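Local atomic coordinates of microbial serine proteinases; subtilisin (Bacillus subtilis, PDB entry 2GKO), a protein that cleaves peptide bonds as a cold-adapted (psychrophilic) serine endopeptidase of the subtilase family, and binds calcium. Residues A[52-55]-A[59-62]; A[73-78]-A[251-256]; A[122-127]-A[152-157]; A[130-135]-A[261-266]. All coordinates share one frame; numbering follows the deposited sequence.

How the contacts relate
From the N terminus, contact 1 comes first: it closes a short hairpin at the end of strand 48-53 and is complete before any other contact opens. Contact 2 then closes the long loop from helix 71-80 to helix 248-265. Nested inside that loop, contact 3 joins two helices, 112-129 and 146-157, that flank strand 133-137 in sequence. Contact 4 runs from residues 130-135, on that strand, to helix 248-265, and its segments alternate with those of both contact 2 and contact 3. Ala256 packs on Val134 between contacts 2 and 4, and Ala126 on Val133 between contacts 3 and 4, so the main sheet links both helical layers.

Contact 1. Residues A[52-55]-A[59-62]; sequences KDFT and NFTD
Asp53, the partner of Thr61 across this hairpin, has its OD1 gripped by two donors of Thr55. Thr55 N reaches Asp53 OD1 at 2.9 Å from above the carboxylate plane, 38° out of it, which makes an Asx turn. Thr55 OG1 meets the same OD1 at 2.6 Å through the syn lone pair. Two bonds thus fix the carboxylate where the strand bends into the turn. The Asp53-Thr61 backbone pair is an antiparallel hydrogen-bonded one: Asp53 N to Thr61 O and Thr61 N to Asp53 O each measure 2.9 Å. Beyond it Lys52 and Asp62 form a non-hydrogen-bonded pair.

The apolar part centres on Phe60. Its CB sits 3.7 Å from the centroid of the Phe54 ring, almost directly over the middle of one face. With chi1 at 63°, Phe60 CG lies between backbone N and carbonyl carbon, a setting that carries the ring alongside Phe54 and onto Lys52. The two rings are oblique, planes at 42° and centroids 5.2 Å apart. Lys52, extended beyond CG, lays its CD over a face of the Phe60 ring, 4.1 Å from the centroid, while Lys52 CG touches Asp62 OD2 at 3.4 Å. A water bridges Phe54 O and Asn59 O.

Lys52 NZ finds its hydrogen bond with His121 of helix 112-129, a helix that also packs against Phe54 through Glu117 and Ala118. On its other edge strand 48-53 bonds in parallel to strand 97-102, so the hairpin extends the main sheet at its margin.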
# COMPACT_ATOMS: atom_id res chain seq x y z
N LYS A 52 15.70 -8.28 1.91
CA LYS A 52 16.15 -9.11 0.80
C LYS A 52 16.18 -8.27 -0.46
O LYS A 52 15.32 -7.40 -0.67
CB LYS A 52 15.23 -10.32 0.62
CG LYS A 52 15.24 -11.26 1.83
CD LYS A 52 14.25 -12.39 1.71
CE LYS A 52 14.41 -13.42 2.85
NZ LYS A 52 13.31 -14.39 2.93
N ASP A 53 17.20 -8.49 -1.28
CA ASP A 53 17.42 -7.70 -2.48
C ASP A 53 17.29 -8.58 -3.72
O ASP A 53 18.16 -9.42 -3.98
CB ASP A 53 18.79 -7.05 -2.42
CG ASP A 53 19.05 -6.06 -3.54
OD1 ASP A 53 18.24 -5.92 -4.47
OD2 ASP A 53 20.06 -5.34 -3.53
N PHE A 54 16.24 -8.36 -4.49
CA PHE A 54 15.94 -9.12 -5.70
C PHE A 54 16.52 -8.50 -6.96
O PHE A 54 16.33 -9.04 -8.06
CB PHE A 54 14.43 -9.29 -5.83
CG PHE A 54 13.85 -10.17 -4.77
CD1 PHE A 54 13.64 -11.52 -5.01
CD2 PHE A 54 13.57 -9.67 -3.51
CE1 PHE A 54 13.13 -12.33 -4.04
CE2 PHE A 54 13.04 -10.48 -2.54
CZ PHE A 54 12.83 -11.81 -2.79
N THR A 55 17.31 -7.43 -6.81
CA THR A 55 17.90 -6.73 -7.95
C THR A 55 19.36 -7.08 -8.20
O THR A 55 19.93 -6.64 -9.18
CB THR A 55 17.77 -5.21 -7.78
OG1 THR A 55 18.69 -4.72 -6.77
CG2 THR A 55 16.38 -4.83 -7.35
N ASN A 59 18.55 -15.61 -6.66
CA ASN A 59 17.18 -15.15 -6.79
C ASN A 59 17.12 -13.81 -6.04
O ASN A 59 16.56 -12.81 -6.51
CB ASN A 59 16.26 -16.20 -6.18
CG ASN A 59 16.28 -17.52 -6.97
OD1 ASN A 59 15.38 -17.79 -7.76
ND2 ASN A 59 17.34 -18.32 -6.78
N PHE A 60 17.78 -13.80 -4.88
CA PHE A 60 17.97 -12.60 -4.08
C PHE A 60 19.21 -12.71 -3.21
O PHE A 60 19.71 -13.81 -2.94
CB PHE A 60 16.74 -12.36 -3.21
CG PHE A 60 16.49 -13.45 -2.19
CD1 PHE A 60 15.67 -14.53 -2.50
CD2 PHE A 60 17.05 -13.38 -0.92
CE1 PHE A 60 15.43 -15.53 -1.57
CE2 PHE A 60 16.82 -14.38 0.02
CZ PHE A 60 16.00 -15.46 -0.31
N THR A 61 19.69 -11.56 -2.75
CA THR A 61 20.73 -11.47 -1.74
C THR A 61 20.03 -11.17 -0.42
O THR A 61 19.31 -10.19 -0.33
CB THR A 61 21.72 -10.37 -2.09
OG1 THR A 61 22.37 -10.69 -3.34
CG2 THR A 61 22.84 -10.28 -1.08
N ASP A 62 20.23 -12.03 0.56
CA ASP A 62 19.65 -11.89 1.88
C ASP A 62 20.41 -10.87 2.71
O ASP A 62 21.57 -10.57 2.41
CB ASP A 62 19.65 -13.24 2.61
CG ASP A 62 18.53 -13.37 3.59
OD1 ASP A 62 18.37 -14.45 4.18
OD2 ASP A 62 17.72 -12.42 3.83
O HOH W 1 15.17 -11.71 -8.60

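Contact 2. Residues A[73-78]-A[251-256]; sequences THVAGS and ASPHAA
Val75 and Pro253 meet where helices 71-80 and 248-265 run side by side, their local axes 8.1 Å apart and inclined by 35°. The torsion of Val75 places CG1 opposite the backbone N (chi1 169°), and this branch touches the proline ring, CG1 to Pro253 CB being 3.8 Å; the two side chains cross at about a right angle. Pro253 CB also comes within 3.2 Å of Val75 O, a close carbon-to-oxygen approach.

One turn further on, Ser78 CB packs on Pro253 CG at 3.9 Å and also lies over a face of the His254 imidazole, 3.9 Å above its plane and displaced toward the rim. His254 reaches this place with CG beside its own backbone N (chi1 -78°), and Ser78 OG stands 4.0 Å from His254 CE1. The imidazole is steadied within its own helix, since ND1 is hydrogen-bonded to Met250 O.

The first turns of both helices carry residues that line the phenylmethanesulfonic acid pocket, His71 in one and Ser249 in the other, consistent with the catalytic histidine and serine of subtilisins. Across the interface itself the chemistry is van der Waals packing: the fit of Val75 and Ser78 against Pro253 is consistent with the close spacing of the helices, while the polar ring atom ND1 is satisfied locally.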
# COMPACT_ATOMS: atom_id res chain seq x y z
N THR A 73 11.36 3.43 1.63
CA THR A 73 11.38 3.85 3.02
C THR A 73 10.11 4.64 3.36
O THR A 73 9.53 4.44 4.43
CB THR A 73 12.67 4.63 3.33
OG1 THR A 73 13.82 3.80 3.09
CG2 THR A 73 12.75 4.98 4.82
N HIS A 74 9.71 5.52 2.45
CA HIS A 74 8.52 6.38 2.60
C HIS A 74 7.25 5.52 2.73
O HIS A 74 6.45 5.66 3.66
CB HIS A 74 8.47 7.38 1.41
CG HIS A 74 7.57 8.54 1.65
ND1 HIS A 74 6.20 8.42 1.67
CD2 HIS A 74 7.84 9.85 1.89
CE1 HIS A 74 5.67 9.60 1.97
NE2 HIS A 74 6.64 10.48 2.12
N VAL A 75 7.12 4.59 1.81
CA VAL A 75 6.02 3.66 1.78
C VAL A 75 5.96 2.81 3.04
O VAL A 75 4.90 2.65 3.63
CB VAL A 75 6.16 2.80 0.49
CG1 VAL A 75 5.24 1.61 0.47
CG2 VAL A 75 5.92 3.70 -0.73
N ALA A 76 7.11 2.25 3.45
CA ALA A 76 7.17 1.47 4.67
C ALA A 76 6.72 2.28 5.90
O ALA A 76 5.97 1.76 6.74
CB ALA A 76 8.55 0.95 4.89
N GLY A 77 7.09 3.55 5.93
CA GLY A 77 6.74 4.42 7.05
C GLY A 77 5.25 4.66 7.14
O GLY A 77 4.69 4.68 8.24
N SER A 78 4.57 4.83 6.01
CA SER A 78 3.14 5.06 6.06
C SER A 78 2.45 3.81 6.55
O SER A 78 1.44 3.87 7.27
CB SER A 78 2.58 5.50 4.70
OG SER A 78 3.12 6.76 4.30
N ALA A 251 -0.75 6.18 -1.10
CA ALA A 251 -2.07 5.68 -0.70
C ALA A 251 -2.03 4.20 -0.40
O ALA A 251 -2.60 3.74 0.58
CB ALA A 251 -3.09 5.99 -1.80
N SER A 252 -1.38 3.44 -1.27
CA SER A 252 -1.28 2.01 -1.14
C SER A 252 -0.85 1.57 0.27
O SER A 252 -1.53 0.73 0.85
CB SER A 252 -0.36 1.44 -2.24
OG SER A 252 -0.38 0.01 -2.25
N PRO A 253 0.25 2.08 0.83
CA PRO A 253 0.66 1.63 2.17
C PRO A 253 -0.27 2.02 3.29
O PRO A 253 -0.25 1.34 4.30
CB PRO A 253 2.02 2.27 2.36
CG PRO A 253 2.05 3.42 1.44
CD PRO A 253 1.26 2.98 0.25
N HIS A 254 -1.05 3.08 3.15
CA HIS A 254 -2.11 3.34 4.12
C HIS A 254 -3.11 2.18 4.16
O HIS A 254 -3.46 1.68 5.22
CB HIS A 254 -2.84 4.62 3.77
CG HIS A 254 -2.11 5.86 4.16
ND1 HIS A 254 -1.23 6.50 3.32
CD2 HIS A 254 -2.17 6.62 5.29
CE1 HIS A 254 -0.78 7.60 3.90
NE2 HIS A 254 -1.31 7.67 5.11
N ALA A 255 -3.53 1.72 2.99
CA ALA A 255 -4.38 0.56 2.88
C ALA A 255 -3.71 -0.73 3.33
O ALA A 255 -4.33 -1.55 3.96
CB ALA A 255 -4.86 0.40 1.48
N ALA A 256 -2.43 -0.92 3.01
CA ALA A 256 -1.74 -2.16 3.39
C ALA A 256 -1.61 -2.23 4.91
O ALA A 256 -1.80 -3.28 5.51
CB ALA A 256 -0.36 -2.23 2.76

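Contact 3. Residues A[122-127]-A[152-157]; sequences AGDQAT and VDYAYD
Tyr154 reaches across to Asp124 with the far end of its ring and its hydroxyl. From CB, chi1 at 175° sets CG opposite the backbone N and sends the ring outward from helix 146-157 toward helix 112-129. At the far end of the ring CE2 lies 3.4 Å from Asp124 OD2 and CZ 3.3 Å from the same oxygen, which sits in the ring plane at the edge. The hydroxyl completes the approach: Tyr154 OH donates to Asp124 OD2 over only 2.5 Å, a very short bond. The carboxylate stands almost upright to the ring, planes 87° apart. Lys158 adds a long, weak ion pair to the same OD2, and Arg120 makes a cation-pi contact with the tyrosine ring.

Beneath this polar bridge the backbones come close. Gly123 CA is 4.5 Å from Ala155 CA and 4.4 Å from Ala155 CB, a spacing permitted because one partner has no side chain and the other only a methyl.

The pair belongs to two successive beta-alpha-beta units: strand 97-102, helix 112-129 and parallel strand 133-137, then helix 146-157 and parallel strand 161-165. Neighbouring helices packed on the same face of a parallel sheet are a hallmark of the alpha/beta fold of subtilisins.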
# COMPACT_ATOMS: atom_id res chain seq x y z
N ALA A 122 7.51 -14.00 -1.50
CA ALA A 122 6.64 -13.62 -0.40
C ALA A 122 5.58 -14.69 -0.19
O ALA A 122 5.29 -15.07 0.92
CB ALA A 122 5.99 -12.27 -0.68
N GLY A 123 5.00 -15.19 -1.29
CA GLY A 123 4.04 -16.28 -1.20
C GLY A 123 4.66 -17.55 -0.62
O GLY A 123 4.03 -18.21 0.21
N ASP A 124 5.87 -17.87 -1.04
CA ASP A 124 6.56 -19.07 -0.58
C ASP A 124 6.88 -18.97 0.90
O ASP A 124 6.81 -19.97 1.63
CB ASP A 124 7.84 -19.31 -1.39
CG ASP A 124 7.55 -19.76 -2.80
OD1 ASP A 124 8.44 -19.61 -3.64
OD2 ASP A 124 6.46 -20.28 -3.13
N GLN A 125 7.18 -17.76 1.35
CA GLN A 125 7.45 -17.49 2.77
C GLN A 125 6.18 -17.57 3.59
O GLN A 125 6.19 -18.07 4.72
CB GLN A 125 8.11 -16.10 2.93
CG GLN A 125 9.54 -16.04 2.46
CD GLN A 125 10.48 -16.75 3.38
OE1 GLN A 125 10.73 -16.28 4.47
NE2 GLN A 125 10.98 -17.93 2.98
N ALA A 126 5.07 -17.08 3.05
CA ALA A 126 3.79 -17.19 3.72
C ALA A 126 3.51 -18.66 4.01
O ALA A 126 3.09 -19.02 5.09
CB ALA A 126 2.67 -16.60 2.88
N THR A 127 3.79 -19.49 3.01
CA THR A 127 3.52 -20.94 3.12
C THR A 127 4.50 -21.60 4.08
O THR A 127 4.07 -22.31 4.99
CB THR A 127 3.65 -21.58 1.74
OG1 THR A 127 2.68 -21.01 0.85
CG2 THR A 127 3.32 -23.07 1.79
N VAL A 152 1.53 -12.53 -9.03
CA VAL A 152 0.42 -12.04 -8.20
C VAL A 152 -0.61 -13.13 -7.97
O VAL A 152 -1.04 -13.36 -6.84
CB VAL A 152 -0.23 -10.77 -8.79
CG1 VAL A 152 -1.58 -10.45 -8.15
CG2 VAL A 152 0.71 -9.58 -8.66
N ASP A 153 -0.99 -13.80 -9.04
CA ASP A 153 -1.98 -14.87 -8.93
C ASP A 153 -1.46 -16.02 -8.07
O ASP A 153 -2.22 -16.57 -7.27
CB ASP A 153 -2.36 -15.37 -10.33
CG ASP A 153 -3.07 -14.31 -11.17
OD1 ASP A 153 -3.73 -13.42 -10.59
OD2 ASP A 153 -3.02 -14.32 -12.44
N TYR A 154 -0.20 -16.38 -8.25
CA TYR A 154 0.46 -17.42 -7.47
C TYR A 154 0.42 -17.10 -5.98
O TYR A 154 0.01 -17.92 -5.15
CB TYR A 154 1.89 -17.55 -7.96
CG TYR A 154 2.79 -18.50 -7.20
CD1 TYR A 154 2.84 -19.84 -7.52
CD2 TYR A 154 3.64 -18.03 -6.19
CE1 TYR A 154 3.68 -20.71 -6.85
CE2 TYR A 154 4.50 -18.88 -5.52
CZ TYR A 154 4.51 -20.22 -5.85
OH TYR A 154 5.36 -21.08 -5.19
N ALA A 155 0.85 -15.89 -5.65
CA ALA A 155 0.84 -15.46 -4.24
C ALA A 155 -0.55 -15.38 -3.64
O ALA A 155 -0.76 -15.79 -2.51
CB ALA A 155 1.57 -14.12 -4.11
N TYR A 156 -1.52 -14.86 -4.40
CA TYR A 156 -2.89 -14.73 -3.94
C TYR A 156 -3.49 -16.09 -3.65
O TYR A 156 -4.12 -16.27 -2.64
CB TYR A 156 -3.72 -14.00 -4.98
CG TYR A 156 -5.04 -13.50 -4.48
CD1 TYR A 156 -6.19 -14.24 -4.67
CD2 TYR A 156 -5.16 -12.28 -3.83
CE1 TYR A 156 -7.41 -13.77 -4.25
CE2 TYR A 156 -6.37 -11.81 -3.39
CZ TYR A 156 -7.50 -12.56 -3.60
OH TYR A 156 -8.71 -12.06 -3.18
N ASP A 157 -3.23 -17.06 -4.53
CA ASP A 157 -3.63 -18.45 -4.32
C ASP A 157 -3.03 -19.04 -3.04
O ASP A 157 -3.65 -19.90 -2.41
CB ASP A 157 -3.21 -19.30 -5.52
CG ASP A 157 -3.45 -20.78 -5.30
OD1 ASP A 157 -4.63 -21.19 -5.40
OD2 ASP A 157 -2.54 -21.61 -5.01

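Contact 4. Residues A[130-135]-A[261-266]; sequences NTKVVI and KIWAQS
Trp263 and Lys132 make the main contact, the lysine chain crossing the indole at about a right angle. Lys132 CB stands 3.8 Å from the centroid of the six-membered ring and only 8° off its normal, a CH-pi contact over the face. A bend at chi2 (-52°) then folds the aliphatic chain across the face of the indole, bringing Lys132 CD to 3.5 Å from Trp263 CZ2. The rim of the ring meets the strand: Val134 CG2 lies in the ring plane, 3.7 Å from Trp263 CE3, and Val133 O is near that plane at 3.5 Å from Trp263 CZ3.

In the next shell, the hydrogen bond from Trp263 NE1 to Ala269 O holds the indole in its rotation, and the same oxygen takes a weak bond from Lys132 NZ. Lys132 O accepts from the side chain of Asn29, a calcium ligand, so the backbone at Lys132 is tied to a residue of that metal site.

Val133 points instead to Ala126 of helix 112-129. Residues alternating between Trp263 on one face and helix 112-129 on the other fit a sheet with helices on both faces, the three-layer alpha/beta/alpha architecture of the subtilisin fold.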
# COMPACT_ATOMS: atom_id res chain seq x y z
N ASN A 130 4.02 -20.42 7.61
CA ASN A 130 2.60 -20.42 7.98
C ASN A 130 2.19 -19.09 8.59
O ASN A 130 1.67 -19.02 9.69
CB ASN A 130 2.29 -21.59 8.93
CG ASN A 130 0.80 -21.82 9.11
OD1 ASN A 130 0.01 -21.59 8.20
ND2 ASN A 130 0.41 -22.28 10.30
N THR A 131 2.45 -18.03 7.85
CA THR A 131 2.26 -16.68 8.37
C THR A 131 1.48 -15.86 7.35
O THR A 131 1.41 -16.22 6.17
CB THR A 131 3.63 -16.05 8.71
OG1 THR A 131 3.46 -14.89 9.54
CG2 THR A 131 4.35 -15.56 7.47
N LYS A 132 0.91 -14.76 7.81
CA LYS A 132 0.07 -13.89 6.98
C LYS A 132 0.91 -12.76 6.42
O LYS A 132 1.73 -12.15 7.12
CB LYS A 132 -1.12 -13.37 7.80
CG LYS A 132 -2.03 -14.48 8.35
CD LYS A 132 -2.47 -15.45 7.25
CE LYS A 132 -3.75 -16.18 7.65
NZ LYS A 132 -4.26 -17.06 6.58
N VAL A 133 0.74 -12.53 5.12
CA VAL A 133 1.56 -11.57 4.39
C VAL A 133 0.63 -10.64 3.60
O VAL A 133 -0.27 -11.10 2.86
CB VAL A 133 2.57 -12.27 3.46
CG1 VAL A 133 3.37 -11.24 2.70
CG2 VAL A 133 3.49 -13.18 4.26
N VAL A 134 0.86 -9.35 3.76
CA VAL A 134 0.27 -8.33 2.91
C VAL A 134 1.40 -7.77 2.05
O VAL A 134 2.33 -7.15 2.57
CB VAL A 134 -0.34 -7.16 3.74
CG1 VAL A 134 -0.98 -6.12 2.80
CG2 VAL A 134 -1.37 -7.67 4.75
N ILE A 135 1.34 -8.00 0.75
CA ILE A 135 2.24 -7.34 -0.17
C ILE A 135 1.74 -5.93 -0.46
O ILE A 135 0.57 -5.74 -0.75
CB ILE A 135 2.33 -8.09 -1.54
CG1 ILE A 135 3.14 -9.38 -1.35
CG2 ILE A 135 2.98 -7.19 -2.59
CD1 ILE A 135 3.17 -10.31 -2.58
N LYS A 261 -3.62 -4.19 10.25
CA LYS A 261 -4.31 -3.86 11.49
C LYS A 261 -5.58 -4.71 11.63
O LYS A 261 -5.89 -5.24 12.72
CB LYS A 261 -4.64 -2.37 11.50
CG LYS A 261 -5.14 -1.82 12.81
CD LYS A 261 -5.25 -0.30 12.76
CE LYS A 261 -6.03 0.25 13.96
NZ LYS A 261 -5.32 0.07 15.25
N ILE A 262 -6.33 -4.83 10.53
CA ILE A 262 -7.53 -5.66 10.51
C ILE A 262 -7.16 -7.13 10.72
O ILE A 262 -7.73 -7.82 11.56
CB ILE A 262 -8.29 -5.46 9.17
CG1 ILE A 262 -8.89 -4.06 9.11
CG2 ILE A 262 -9.38 -6.51 8.98
CD1 ILE A 262 -9.35 -3.67 7.72
N TRP A 263 -6.17 -7.60 9.96
CA TRP A 263 -5.81 -9.01 9.97
C TRP A 263 -5.34 -9.48 11.34
O TRP A 263 -5.64 -10.60 11.74
CB TRP A 263 -4.72 -9.31 8.91
CG TRP A 263 -4.85 -10.65 8.25
CD1 TRP A 263 -5.55 -11.75 8.69
CD2 TRP A 263 -4.27 -11.03 6.99
NE1 TRP A 263 -5.46 -12.76 7.78
CE2 TRP A 263 -4.68 -12.35 6.72
CE3 TRP A 263 -3.47 -10.37 6.05
CZ2 TRP A 263 -4.30 -13.02 5.56
CZ3 TRP A 263 -3.10 -11.03 4.91
CH2 TRP A 263 -3.50 -12.34 4.67
N ALA A 264 -4.63 -8.61 12.06
CA ALA A 264 -4.03 -8.94 13.35
C ALA A 264 -5.11 -9.24 14.38
O ALA A 264 -4.89 -10.00 15.33
CB ALA A 264 -3.16 -7.82 13.82
N GLN A 265 -6.29 -8.67 14.19
CA GLN A 265 -7.43 -8.92 15.09
C GLN A 265 -8.24 -10.17 14.70
O GLN A 265 -9.06 -10.65 15.50
CB GLN A 265 -8.31 -7.68 15.14
CG GLN A 265 -7.63 -6.47 15.76
CD GLN A 265 -6.81 -6.83 17.00
OE1 GLN A 265 -7.37 -7.33 17.98
NE2 GLN A 265 -5.50 -6.60 16.96
N SER A 266 -8.02 -10.68 13.49
CA SER A 266 -8.57 -11.96 13.04
C SER A 266 -7.52 -12.80 12.34
O SER A 266 -7.64 -13.06 11.14
CB SER A 266 -9.74 -11.72 12.09
OG SER A 266 -10.67 -10.83 12.64